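Local structure of putative GH105 family protein (Salmonella enterica subsp. enterica serovar Paratyphi A, 3QWT) at residues A28-V33 and L371-Y376; H78-T83 and T87-I92; L176-I181 and P188-E193; F244-D249 and V308-V313. The protein is of unknown function but, as a possible family GH105 member with an alpha/alpha toroid, probably hydrolyses glycosidic bonds in unsaturated sugar substrates. All coordinates share one frame; numbering follows the deposited sequence.

Contact 1: residues A28-V33 and L371-Y376; sequences ALIQKV and LCLTEY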
# COMPACT_ATOMS: atom_id res chain seq x y z
N ALA A 28 -23.18 40.65 -16.13
CA ALA A 28 -22.92 41.96 -16.73
C ALA A 28 -22.25 42.90 -15.73
O ALA A 28 -21.39 43.69 -16.11
CB ALA A 28 -24.20 42.57 -17.28
N LEU A 29 -22.63 42.80 -14.46
CA LEU A 29 -22.00 43.58 -13.40
C LEU A 29 -20.52 43.19 -13.25
O LEU A 29 -19.63 44.04 -13.19
CB LEU A 29 -22.76 43.34 -12.09
CG LEU A 29 -22.57 44.29 -10.91
CD1 LEU A 29 -22.87 45.73 -11.29
CD2 LEU A 29 -23.47 43.85 -9.76
N ILE A 30 -20.26 41.89 -13.20
CA ILE A 30 -18.89 41.43 -13.10
C ILE A 30 -18.07 41.96 -14.26
O ILE A 30 -16.97 42.48 -14.06
CB ILE A 30 -18.84 39.91 -13.01
CG1 ILE A 30 -19.57 39.48 -11.74
CG2 ILE A 30 -17.39 39.44 -13.00
CD1 ILE A 30 -19.76 37.98 -11.59
N GLN A 31 -18.60 41.88 -15.47
CA GLN A 31 -17.90 42.43 -16.62
C GLN A 31 -17.59 43.91 -16.41
O GLN A 31 -16.45 44.35 -16.58
CB GLN A 31 -18.68 42.20 -17.93
CG GLN A 31 -19.00 40.70 -18.24
CD GLN A 31 -17.77 39.79 -18.43
OE1 GLN A 31 -16.65 40.24 -18.66
NE2 GLN A 31 -18.00 38.49 -18.33
N LYS A 32 -18.59 44.68 -16.00
CA LYS A 32 -18.42 46.11 -15.76
C LYS A 32 -17.36 46.40 -14.68
O LYS A 32 -16.59 47.37 -14.77
CB LYS A 32 -19.76 46.75 -15.35
CG LYS A 32 -19.83 48.25 -15.59
CD LYS A 32 -20.97 48.88 -14.78
CE LYS A 32 -22.31 48.18 -15.00
NZ LYS A 32 -23.36 48.67 -14.05
N VAL A 33 -17.33 45.56 -13.66
CA VAL A 33 -16.37 45.68 -12.58
C VAL A 33 -14.96 45.36 -13.09
O VAL A 33 -13.98 45.98 -12.69
CB VAL A 33 -16.80 44.76 -11.41
CG1 VAL A 33 -15.69 44.56 -10.39
CG2 VAL A 33 -18.05 45.35 -10.75
N LEU A 371 -14.98 38.33 -6.57
CA LEU A 371 -14.85 37.12 -5.77
C LEU A 371 -16.22 36.76 -5.20
O LEU A 371 -16.75 35.68 -5.47
CB LEU A 371 -13.84 37.30 -4.63
CG LEU A 371 -12.41 36.80 -4.78
CD1 LEU A 371 -11.68 37.04 -3.47
CD2 LEU A 371 -12.35 35.31 -5.17
N CYS A 372 -16.78 37.67 -4.41
CA CYS A 372 -18.04 37.39 -3.71
C CYS A 372 -19.17 37.23 -4.71
O CYS A 372 -20.07 36.41 -4.51
CB CYS A 372 -18.37 38.46 -2.67
SG CYS A 372 -18.77 40.13 -3.31
N LEU A 373 -19.13 37.99 -5.80
CA LEU A 373 -20.21 37.92 -6.76
C LEU A 373 -20.15 36.60 -7.54
O LEU A 373 -21.18 36.05 -7.93
CB LEU A 373 -20.24 39.15 -7.70
CG LEU A 373 -20.63 40.49 -7.07
CD1 LEU A 373 -20.50 41.63 -8.08
CD2 LEU A 373 -22.03 40.44 -6.51
N THR A 374 -18.94 36.07 -7.72
CA THR A 374 -18.80 34.79 -8.41
C THR A 374 -19.29 33.62 -7.57
O THR A 374 -19.94 32.70 -8.07
CB THR A 374 -17.35 34.52 -8.83
OG1 THR A 374 -16.94 35.54 -9.75
CG2 THR A 374 -17.25 33.16 -9.50
N GLU A 375 -18.97 33.66 -6.28
CA GLU A 375 -19.49 32.66 -5.38
C GLU A 375 -21.02 32.76 -5.34
O GLU A 375 -21.72 31.74 -5.27
CB GLU A 375 -18.85 32.81 -3.99
CG GLU A 375 -19.41 31.89 -2.91
CD GLU A 375 -19.15 30.40 -3.15
OE1 GLU A 375 -18.09 30.05 -3.67
OE2 GLU A 375 -20.01 29.56 -2.79
N TYR A 376 -21.55 33.98 -5.43
CA TYR A 376 -23.00 34.16 -5.39
C TYR A 376 -23.67 33.59 -6.64
O TYR A 376 -24.81 33.11 -6.58
CB TYR A 376 -23.34 35.64 -5.22
CG TYR A 376 -24.80 35.89 -4.86
CD1 TYR A 376 -25.67 36.47 -5.78
CD2 TYR A 376 -25.29 35.56 -3.60
CE1 TYR A 376 -26.98 36.71 -5.47
CE2 TYR A 376 -26.62 35.80 -3.28
CZ TYR A 376 -27.46 36.38 -4.22
OH TYR A 376 -28.79 36.63 -3.92

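Contact 2: residues H78-T83 and T87-I92; sequences HYYQQT and TMRKII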
# COMPACT_ATOMS: atom_id res chain seq x y z
N HIS A 78 -11.11 33.26 -10.40
CA HIS A 78 -12.35 32.66 -9.91
C HIS A 78 -13.46 32.68 -10.96
O HIS A 78 -14.00 31.63 -11.33
CB HIS A 78 -12.81 33.32 -8.59
CG HIS A 78 -12.25 32.65 -7.38
ND1 HIS A 78 -12.97 31.75 -6.63
CD2 HIS A 78 -11.02 32.71 -6.81
CE1 HIS A 78 -12.22 31.29 -5.64
NE2 HIS A 78 -11.03 31.86 -5.73
N TYR A 79 -13.77 33.86 -11.47
CA TYR A 79 -14.72 33.95 -12.55
C TYR A 79 -14.34 33.04 -13.72
O TYR A 79 -15.17 32.27 -14.21
CB TYR A 79 -14.91 35.39 -13.01
CG TYR A 79 -16.15 35.55 -13.90
CD1 TYR A 79 -17.42 35.52 -13.35
CD2 TYR A 79 -16.03 35.73 -15.28
CE1 TYR A 79 -18.55 35.66 -14.14
CE2 TYR A 79 -17.16 35.86 -16.08
CZ TYR A 79 -18.42 35.83 -15.49
OH TYR A 79 -19.56 35.95 -16.26
N TYR A 80 -13.09 33.13 -14.16
CA TYR A 80 -12.65 32.31 -15.29
C TYR A 80 -12.85 30.83 -14.98
O TYR A 80 -13.37 30.07 -15.80
CB TYR A 80 -11.18 32.57 -15.65
CG TYR A 80 -10.59 31.46 -16.49
CD1 TYR A 80 -11.02 31.26 -17.81
CD2 TYR A 80 -9.66 30.59 -15.98
CE1 TYR A 80 -10.50 30.23 -18.59
CE2 TYR A 80 -9.14 29.56 -16.75
CZ TYR A 80 -9.56 29.38 -18.05
OH TYR A 80 -9.05 28.36 -18.81
N GLN A 81 -12.43 30.42 -13.80
CA GLN A 81 -12.51 29.02 -13.42
C GLN A 81 -13.94 28.47 -13.51
O GLN A 81 -14.14 27.34 -13.94
CB GLN A 81 -11.95 28.82 -12.02
CG GLN A 81 -11.98 27.38 -11.52
CD GLN A 81 -11.36 27.24 -10.14
OE1 GLN A 81 -11.83 27.85 -9.18
NE2 GLN A 81 -10.28 26.46 -10.05
N GLN A 82 -14.91 29.27 -13.09
CA GLN A 82 -16.32 28.86 -13.08
C GLN A 82 -16.99 28.84 -14.45
O GLN A 82 -17.76 27.92 -14.75
CB GLN A 82 -17.13 29.74 -12.12
CG GLN A 82 -18.59 29.38 -12.01
CD GLN A 82 -19.41 30.49 -11.37
OE1 GLN A 82 -20.13 31.20 -12.06
NE2 GLN A 82 -19.26 30.67 -10.06
N THR A 83 -16.69 29.84 -15.29
CA THR A 83 -17.39 30.01 -16.56
C THR A 83 -16.58 29.75 -17.83
O THR A 83 -17.15 29.69 -18.92
CB THR A 83 -17.85 31.42 -16.70
OG1 THR A 83 -16.69 32.24 -16.93
CG2 THR A 83 -18.58 31.88 -15.42
N THR A 87 -12.19 36.02 -22.11
CA THR A 87 -11.88 37.43 -21.85
C THR A 87 -11.10 37.59 -20.55
O THR A 87 -10.07 38.28 -20.52
CB THR A 87 -13.18 38.28 -21.80
OG1 THR A 87 -13.86 38.19 -23.06
CG2 THR A 87 -12.87 39.74 -21.50
N MSE A 88 -11.58 36.97 -19.48
CA MSE A 88 -10.83 36.90 -18.22
C MSE A 88 -9.47 36.25 -18.39
O MSE A 88 -8.48 36.72 -17.83
CB MSE A 88 -11.60 36.13 -17.16
CG MSE A 88 -12.84 36.82 -16.71
SE MSE A 88 -12.44 38.49 -15.81
CE MSE A 88 -14.26 39.18 -15.82
N ARG A 89 -9.42 35.14 -19.12
CA ARG A 89 -8.17 34.41 -19.30
C ARG A 89 -7.11 35.32 -19.92
O ARG A 89 -6.00 35.44 -19.39
CB ARG A 89 -8.36 33.16 -20.18
CG ARG A 89 -7.13 32.24 -20.20
CD ARG A 89 -6.80 31.69 -21.61
NE ARG A 89 -7.05 32.66 -22.69
CZ ARG A 89 -6.18 33.55 -23.17
NH1 ARG A 89 -6.55 34.36 -24.15
NH2 ARG A 89 -4.94 33.64 -22.69
N LYS A 90 -7.47 35.98 -21.02
CA LYS A 90 -6.52 36.82 -21.73
C LYS A 90 -5.97 37.92 -20.82
O LYS A 90 -4.77 38.15 -20.77
CB LYS A 90 -7.13 37.40 -23.00
CG LYS A 90 -6.32 38.56 -23.60
CD LYS A 90 -6.08 38.35 -25.10
CE LYS A 90 -5.11 39.38 -25.64
NZ LYS A 90 -5.58 40.77 -25.33
N ILE A 91 -6.85 38.57 -20.06
CA ILE A 91 -6.41 39.61 -19.13
C ILE A 91 -5.38 39.08 -18.13
O ILE A 91 -4.36 39.73 -17.86
CB ILE A 91 -7.62 40.25 -18.38
CG1 ILE A 91 -8.49 41.05 -19.35
CG2 ILE A 91 -7.14 41.15 -17.26
CD1 ILE A 91 -9.80 41.57 -18.73
N ILE A 92 -5.62 37.89 -17.60
CA ILE A 92 -4.68 37.27 -16.67
C ILE A 92 -3.33 36.96 -17.32
O ILE A 92 -2.27 37.40 -16.85
CB ILE A 92 -5.26 35.98 -16.10
CG1 ILE A 92 -6.40 36.31 -15.14
CG2 ILE A 92 -4.17 35.14 -15.42
CD1 ILE A 92 -7.33 35.13 -14.89

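Contact 3: residues L176-I181 and P188-E193; sequences LPLAKI and PEYVEE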
# COMPACT_ATOMS: atom_id res chain seq x y z
N LEU A 176 -1.30 31.35 1.41
CA LEU A 176 -2.18 30.60 0.52
C LEU A 176 -1.47 30.26 -0.79
O LEU A 176 -1.57 29.13 -1.26
CB LEU A 176 -3.49 31.36 0.28
CG LEU A 176 -4.44 30.67 -0.70
CD1 LEU A 176 -4.78 29.26 -0.23
CD2 LEU A 176 -5.69 31.48 -0.85
N PRO A 177 -0.75 31.23 -1.39
CA PRO A 177 0.01 30.88 -2.60
C PRO A 177 0.99 29.75 -2.36
O PRO A 177 1.15 28.88 -3.22
CB PRO A 177 0.76 32.18 -2.92
CG PRO A 177 -0.11 33.26 -2.37
CD PRO A 177 -0.80 32.69 -1.15
N LEU A 178 1.65 29.76 -1.21
CA LEU A 178 2.62 28.71 -0.90
C LEU A 178 1.97 27.33 -0.79
O LEU A 178 2.45 26.36 -1.36
CB LEU A 178 3.38 29.03 0.39
CG LEU A 178 4.30 27.91 0.85
CD1 LEU A 178 5.43 27.65 -0.18
CD2 LEU A 178 4.86 28.27 2.20
N ALA A 179 0.86 27.27 -0.07
CA ALA A 179 0.02 26.08 -0.02
C ALA A 179 -0.36 25.59 -1.42
O ALA A 179 -0.25 24.40 -1.73
CB ALA A 179 -1.24 26.38 0.77
N LYS A 180 -0.83 26.49 -2.27
CA LYS A 180 -1.33 26.03 -3.56
C LYS A 180 -0.18 25.42 -4.36
O LYS A 180 -0.30 24.32 -4.92
CB LYS A 180 -2.03 27.16 -4.33
CG LYS A 180 -2.31 26.84 -5.80
CD LYS A 180 -3.20 25.61 -5.97
CE LYS A 180 -3.66 25.46 -7.43
NZ LYS A 180 -4.49 24.23 -7.71
N ILE A 181 0.95 26.11 -4.35
CA ILE A 181 2.12 25.64 -5.09
C ILE A 181 2.60 24.30 -4.56
O ILE A 181 3.00 23.43 -5.32
CB ILE A 181 3.26 26.68 -5.05
CG1 ILE A 181 2.81 27.97 -5.73
CG2 ILE A 181 4.50 26.14 -5.76
CD1 ILE A 181 3.88 29.01 -5.83
N PRO A 188 5.06 18.46 -0.29
CA PRO A 188 4.25 18.55 0.93
C PRO A 188 4.91 19.40 2.01
O PRO A 188 4.20 19.80 2.93
CB PRO A 188 4.13 17.09 1.42
CG PRO A 188 4.70 16.24 0.30
CD PRO A 188 5.63 17.11 -0.49
N GLU A 189 6.22 19.67 1.90
CA GLU A 189 6.89 20.56 2.84
C GLU A 189 6.28 21.94 2.80
O GLU A 189 6.15 22.59 3.83
CB GLU A 189 8.38 20.72 2.53
CG GLU A 189 9.16 19.44 2.50
CD GLU A 189 9.03 18.69 1.15
OE1 GLU A 189 8.17 19.08 0.31
OE2 GLU A 189 9.78 17.71 0.95
N TYR A 190 5.93 22.41 1.60
CA TYR A 190 5.35 23.75 1.44
C TYR A 190 4.02 23.82 2.19
O TYR A 190 3.70 24.81 2.83
CB TYR A 190 5.08 24.08 -0.02
CG TYR A 190 6.30 24.20 -0.90
CD1 TYR A 190 7.59 24.09 -0.39
CD2 TYR A 190 6.15 24.43 -2.27
CE1 TYR A 190 8.71 24.19 -1.23
CE2 TYR A 190 7.25 24.52 -3.11
CZ TYR A 190 8.52 24.42 -2.59
OH TYR A 190 9.59 24.53 -3.45
N VAL A 191 3.25 22.75 2.08
CA VAL A 191 1.94 22.70 2.70
C VAL A 191 2.07 22.60 4.21
O VAL A 191 1.27 23.19 4.94
CB VAL A 191 1.14 21.51 2.18
CG1 VAL A 191 -0.18 21.41 2.91
CG2 VAL A 191 0.93 21.64 0.67
N GLU A 192 3.08 21.87 4.68
CA GLU A 192 3.31 21.74 6.12
C GLU A 192 3.67 23.12 6.68
O GLU A 192 3.14 23.56 7.71
CB GLU A 192 4.40 20.71 6.46
CG GLU A 192 3.95 19.25 6.43
CD GLU A 192 2.55 19.04 7.05
OE1 GLU A 192 1.58 18.93 6.27
OE2 GLU A 192 2.41 18.96 8.30
N GLU A 193 4.55 23.81 5.97
CA GLU A 193 4.95 25.15 6.37
C GLU A 193 3.73 26.05 6.43
O GLU A 193 3.55 26.83 7.37
CB GLU A 193 5.97 25.71 5.37
CG GLU A 193 6.33 27.16 5.61
CD GLU A 193 7.05 27.39 6.95
OE1 GLU A 193 7.09 28.55 7.42
OE2 GLU A 193 7.59 26.43 7.53

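Contact 4: residues F244-D249 and V308-V313; sequences FLELLD and VRKRYV. With GOL (glycerol), chain G.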
# COMPACT_ATOMS: atom_id res chain seq x y z
N PHE A 244 -8.17 27.61 1.87
CA PHE A 244 -7.13 26.75 2.40
C PHE A 244 -7.71 25.37 2.71
O PHE A 244 -7.14 24.34 2.34
CB PHE A 244 -6.51 27.42 3.63
CG PHE A 244 -5.30 26.72 4.16
CD1 PHE A 244 -4.25 26.40 3.33
CD2 PHE A 244 -5.21 26.37 5.49
CE1 PHE A 244 -3.14 25.76 3.82
CE2 PHE A 244 -4.12 25.74 5.98
CZ PHE A 244 -3.07 25.43 5.14
N LEU A 245 -8.87 25.35 3.36
CA LEU A 245 -9.51 24.09 3.71
C LEU A 245 -9.80 23.25 2.48
O LEU A 245 -9.67 22.02 2.48
CB LEU A 245 -10.80 24.33 4.46
CG LEU A 245 -10.66 24.74 5.92
CD1 LEU A 245 -12.04 24.95 6.51
CD2 LEU A 245 -9.89 23.68 6.68
N GLU A 246 -10.22 23.93 1.43
CA GLU A 246 -10.58 23.24 0.21
C GLU A 246 -9.33 22.65 -0.43
O GLU A 246 -9.34 21.51 -0.90
CB GLU A 246 -11.29 24.20 -0.74
CG GLU A 246 -11.62 23.63 -2.10
CD GLU A 246 -12.37 24.64 -2.96
OE1 GLU A 246 -13.59 24.46 -3.14
OE2 GLU A 246 -11.75 25.61 -3.43
N LEU A 247 -8.25 23.44 -0.43
CA LEU A 247 -6.93 22.94 -0.78
C LEU A 247 -6.54 21.70 0.02
O LEU A 247 -6.09 20.71 -0.55
CB LEU A 247 -5.86 24.01 -0.62
CG LEU A 247 -5.42 24.70 -1.91
CD1 LEU A 247 -4.44 25.82 -1.62
CD2 LEU A 247 -4.82 23.69 -2.88
N LEU A 248 -6.72 21.75 1.34
CA LEU A 248 -6.20 20.68 2.19
C LEU A 248 -6.98 19.38 2.00
O LEU A 248 -6.42 18.29 2.11
CB LEU A 248 -6.20 21.08 3.67
CG LEU A 248 -5.12 22.05 4.13
CD1 LEU A 248 -5.32 22.48 5.59
CD2 LEU A 248 -3.76 21.47 3.93
N ASP A 249 -8.27 19.51 1.72
CA ASP A 249 -9.12 18.35 1.47
C ASP A 249 -9.00 17.29 2.58
O ASP A 249 -8.95 16.10 2.28
CB ASP A 249 -8.79 17.75 0.09
CG ASP A 249 -9.85 16.76 -0.38
OD1 ASP A 249 -10.98 16.78 0.16
OD2 ASP A 249 -9.54 15.96 -1.29
N VAL A 308 -20.87 28.51 3.88
CA VAL A 308 -22.19 27.91 3.94
C VAL A 308 -22.25 26.80 2.90
O VAL A 308 -22.64 25.66 3.19
CB VAL A 308 -23.33 28.93 3.71
CG1 VAL A 308 -24.65 28.20 3.46
CG2 VAL A 308 -23.47 29.88 4.90
N ARG A 309 -21.84 27.12 1.68
CA ARG A 309 -21.87 26.13 0.63
C ARG A 309 -21.14 24.85 1.05
O ARG A 309 -21.66 23.75 0.84
CB ARG A 309 -21.26 26.68 -0.65
CG ARG A 309 -20.84 25.56 -1.58
CD ARG A 309 -20.66 26.07 -2.97
NE ARG A 309 -19.49 26.91 -3.13
CZ ARG A 309 -18.35 26.49 -3.67
NH1 ARG A 309 -18.23 25.23 -4.09
NH2 ARG A 309 -17.32 27.33 -3.80
N LYS A 310 -19.95 24.99 1.64
CA LYS A 310 -19.11 23.85 2.02
C LYS A 310 -19.53 23.25 3.35
O LYS A 310 -19.00 22.22 3.74
CB LYS A 310 -17.63 24.25 2.09
CG LYS A 310 -17.01 24.67 0.77
CD LYS A 310 -17.13 23.58 -0.28
CE LYS A 310 -16.17 23.83 -1.42
NZ LYS A 310 -14.77 23.51 -1.04
N ARG A 311 -20.47 23.89 4.03
CA ARG A 311 -20.99 23.42 5.31
C ARG A 311 -19.99 23.53 6.48
O ARG A 311 -20.13 22.85 7.50
CB ARG A 311 -21.54 22.00 5.18
CG ARG A 311 -22.71 21.90 4.22
CD ARG A 311 -22.73 20.56 3.50
NE ARG A 311 -23.97 19.84 3.78
CZ ARG A 311 -24.06 18.81 4.61
NH1 ARG A 311 -25.23 18.22 4.81
NH2 ARG A 311 -22.97 18.37 5.23
N TYR A 312 -19.00 24.39 6.32
CA TYR A 312 -18.13 24.75 7.44
C TYR A 312 -18.91 25.49 8.52
O TYR A 312 -18.51 25.45 9.67
CB TYR A 312 -16.97 25.61 6.97
CG TYR A 312 -16.15 25.01 5.86
CD1 TYR A 312 -15.95 23.63 5.76
CD2 TYR A 312 -15.58 25.82 4.90
CE1 TYR A 312 -15.18 23.10 4.73
CE2 TYR A 312 -14.83 25.30 3.88
CZ TYR A 312 -14.63 23.95 3.79
OH TYR A 312 -13.87 23.48 2.75
N VAL A 313 -19.98 26.18 8.12
CA VAL A 313 -20.92 26.79 9.05
C VAL A 313 -22.35 26.46 8.60
O VAL A 313 -22.57 26.13 7.43
CB VAL A 313 -20.74 28.33 9.16
CG1 VAL A 313 -19.27 28.69 9.30
CG2 VAL A 313 -21.36 29.05 7.96
C1 GOL G . -14.51 27.86 -6.24
O1 GOL G . -14.46 28.90 -5.29
C2 GOL G . -14.04 26.56 -5.59
O2 GOL G . -15.02 26.10 -4.69
C3 GOL G . -13.82 25.51 -6.67
O3 GOL G . -14.99 25.37 -7.45

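Contact 1: residues A28-V33 and L371-Y376
I30 and L373 lie alongside one another, head to tail, in the gap between two nearly antiparallel helices, segments 28-33 and 371-376, whose axes come within 10.5 Å at an angle of 162°. The reaching is done by the I30 ethyl branch: its CG1 sits opposite the carbonyl carbon (chi1 -62°) and its chain then runs on extended, which carries CD1 to within 4.1 Å of L373 CB. The same methyl lies 4.2 Å from T374 OG1, the threonine side chain standing across that of I30. L29 comes in one residue earlier, roughly perpendicular to L373, and only methyls meet there, with L29 CD2 and L373 CD1 4.1 Å apart. Branched aliphatic residues suit positions 29, 30 and 373, because so wide an axis separation is bridged here by side chains reaching in from both helices. The hydroxyl of T374 is hydrogen-bonded to M370 O, one turn back on its own helix, so it can lie against a hydrocarbon with its polarity satisfied. Y79 of helix 67-83 touches both I30 and T374. Helix 23-37 near the N terminus is thereby joined to helix 363-377 near the C terminus. The chemistry implies that the segments meet by dispersion and exclusion of water, without a directional bond between them, while V33 O and Q366 NE2 add a polar tie between the same helices.

Contact 2: residues H78-T83 and T87-I92
The helical hairpin of helices 67-83 and 86-102, part of the alpha/alpha toroid, is packed near its tight turn by Y79 and Y80 against M88, a selenomethionine, and R89. The segment axes approach to 9.0 Å and run at 141° to each other. M88 CG meets the Y79 ring at its edge, 3.7 Å from CD2, and the chain bends at chi2 (-64°), folding CE back to 3.9 Å from the same ring carbon. The unbranched side chain, with selenium in place of sulfur, thus folds along the edge of the ring. Nearer the backbone, Y80 CB and M88 CB lie 3.9 Å apart. The Y80 side chain runs alongside R89, pointing the same way, and R89 CG sits 4.2 Å above one ring face, toward the rim. The guanidinium leads away to Q86 and D93, its plane 88° from that of the ring. T83 closes helix 67-83: its OG1 donates to Y79 O over 3.1 Å, from above the carbonyl plane, and its CG2 lies over one face of the Y79 ring, toward the rim. Y80 and R89 each split their work, lending hydrocarbon to the helix interface and a polar end to other partners: Y80 OH reaches E124 on helix 114-125, while R89 is held by its own helix. This implies that van der Waals contact closes the hairpin.

Contact 3: residues L176-I181 and P188-E193
The hydroxyl OH of Y190, the residue that meets L178 and I181 across this helical hairpin, is gripped by two groups, E139 OE2 and R187 NH1. These bonds fix the far end of the ring, and its near end is fixed by packing. With CG opposite the carbonyl carbon (chi1 -65°), the side chain leans over segment 176-181. L178 CD1 presses on its root, 3.6 Å from Y190 CB, the leucine set crosswise to the tyrosine. Further out, I181 CG2 touches the ring edge, 4.1 Å from CE2. L178 is forked, and its second methyl lies against two groups at once, with CD2 3.7 Å from Y190 O and 3.9 Å from E193 CG. A leucine therefore fits here, one branch going to the root of the tyrosine and the other into the angle between the Y190 backbone and the E193 stem. On the other flank, A179 and V191 have their CA atoms only 4.7 Å apart, an approach that suits alanine because its side chain is a single methyl; V191 CG2 rests 3.8 Å from A179 O. The axes of the two segments come as near as 7.7 Å. E193 bends away beyond CG, and its carboxylate makes salt bridges with R147 and with R258 of a third subunit, so this hairpin also reaches an interface of the assembly. The chemistry implies a division of labour: small and branched apolar groups allow the two helices to lie close, while the tyrosine hydroxyl and glutamate carboxylate are anchored by charged partners beyond the pair.

Contact 4: residues F244-D249 and V308-V313
Two bends in K310, at chi2 (-58°) and chi4 (75°), fold its ammonium toward E246, whose own chain runs fully extended with CG anti to the backbone N. The two side chains meet nearly perpendicular and close a salt bridge in which K310 NZ donates a hydrogen bond to E246 OE1 at 2.6 Å. The lysine arrives on the anti side of the carboxylate, tilted out of its plane. The same OE1 accepts from glycerol O2 at 2.7 Å, and R309 NH2 in turn donates to that hydroxyl over 2.8 Å, nearly straight at 166°. A glycerol, probably from the crystallisation liquor, thus bridges an acid and an arginine that do not touch directly. K306 binds the other oxygen, OE2, as well as the glycerol, and R309 NE is paired with E375.

Beneath the charges lies an apolar layer. L245 CD1 stands over the centre of the Y312 ring, 3.8 Å from its centroid, in a CH-pi contact, and L245 CB lies 3.6 Å from Y312 OH. K310 CB lies over the rim of the opposite face, so the ring is sandwiched and its rotation restricted. Y312 comes into place because helix 294-309 ends in a Schellman motif, with R311 at positive phi turning the chain back. A long lysine suits its place by serving both layers. The chemistry implies a polar cluster above a greasy one: the acid and its basic neighbours offer partners that a glycerol hydroxyl occupies in this crystal, while leucine and tyrosine seal the layer below.

Along the chain, contact 2 closes first, contact 3 follows and contact 4 comes last, all three lying inside the long loop closed by contact 1. Contacts 1 and 2 are neighbours, their centres 12 Å apart, and Q82 NE2 probably hydrogen-bonds T374 O between them. Contact 4 lies about 21 Å from contact 1 between centres, yet R309 NE and E375 OE2 join them by a salt bridge. Helix 231-248 of contact 4 packs on both helices of contact 3, through F244, L247 and L248. Contacts 1 and 3, with centres about 28 Å apart, occupy opposite sides of the chain's centre. Within the toroid, contacts 2 and 3 are hairpins between successive helices, whereas contacts 1 and 4 join helices more distant in sequence.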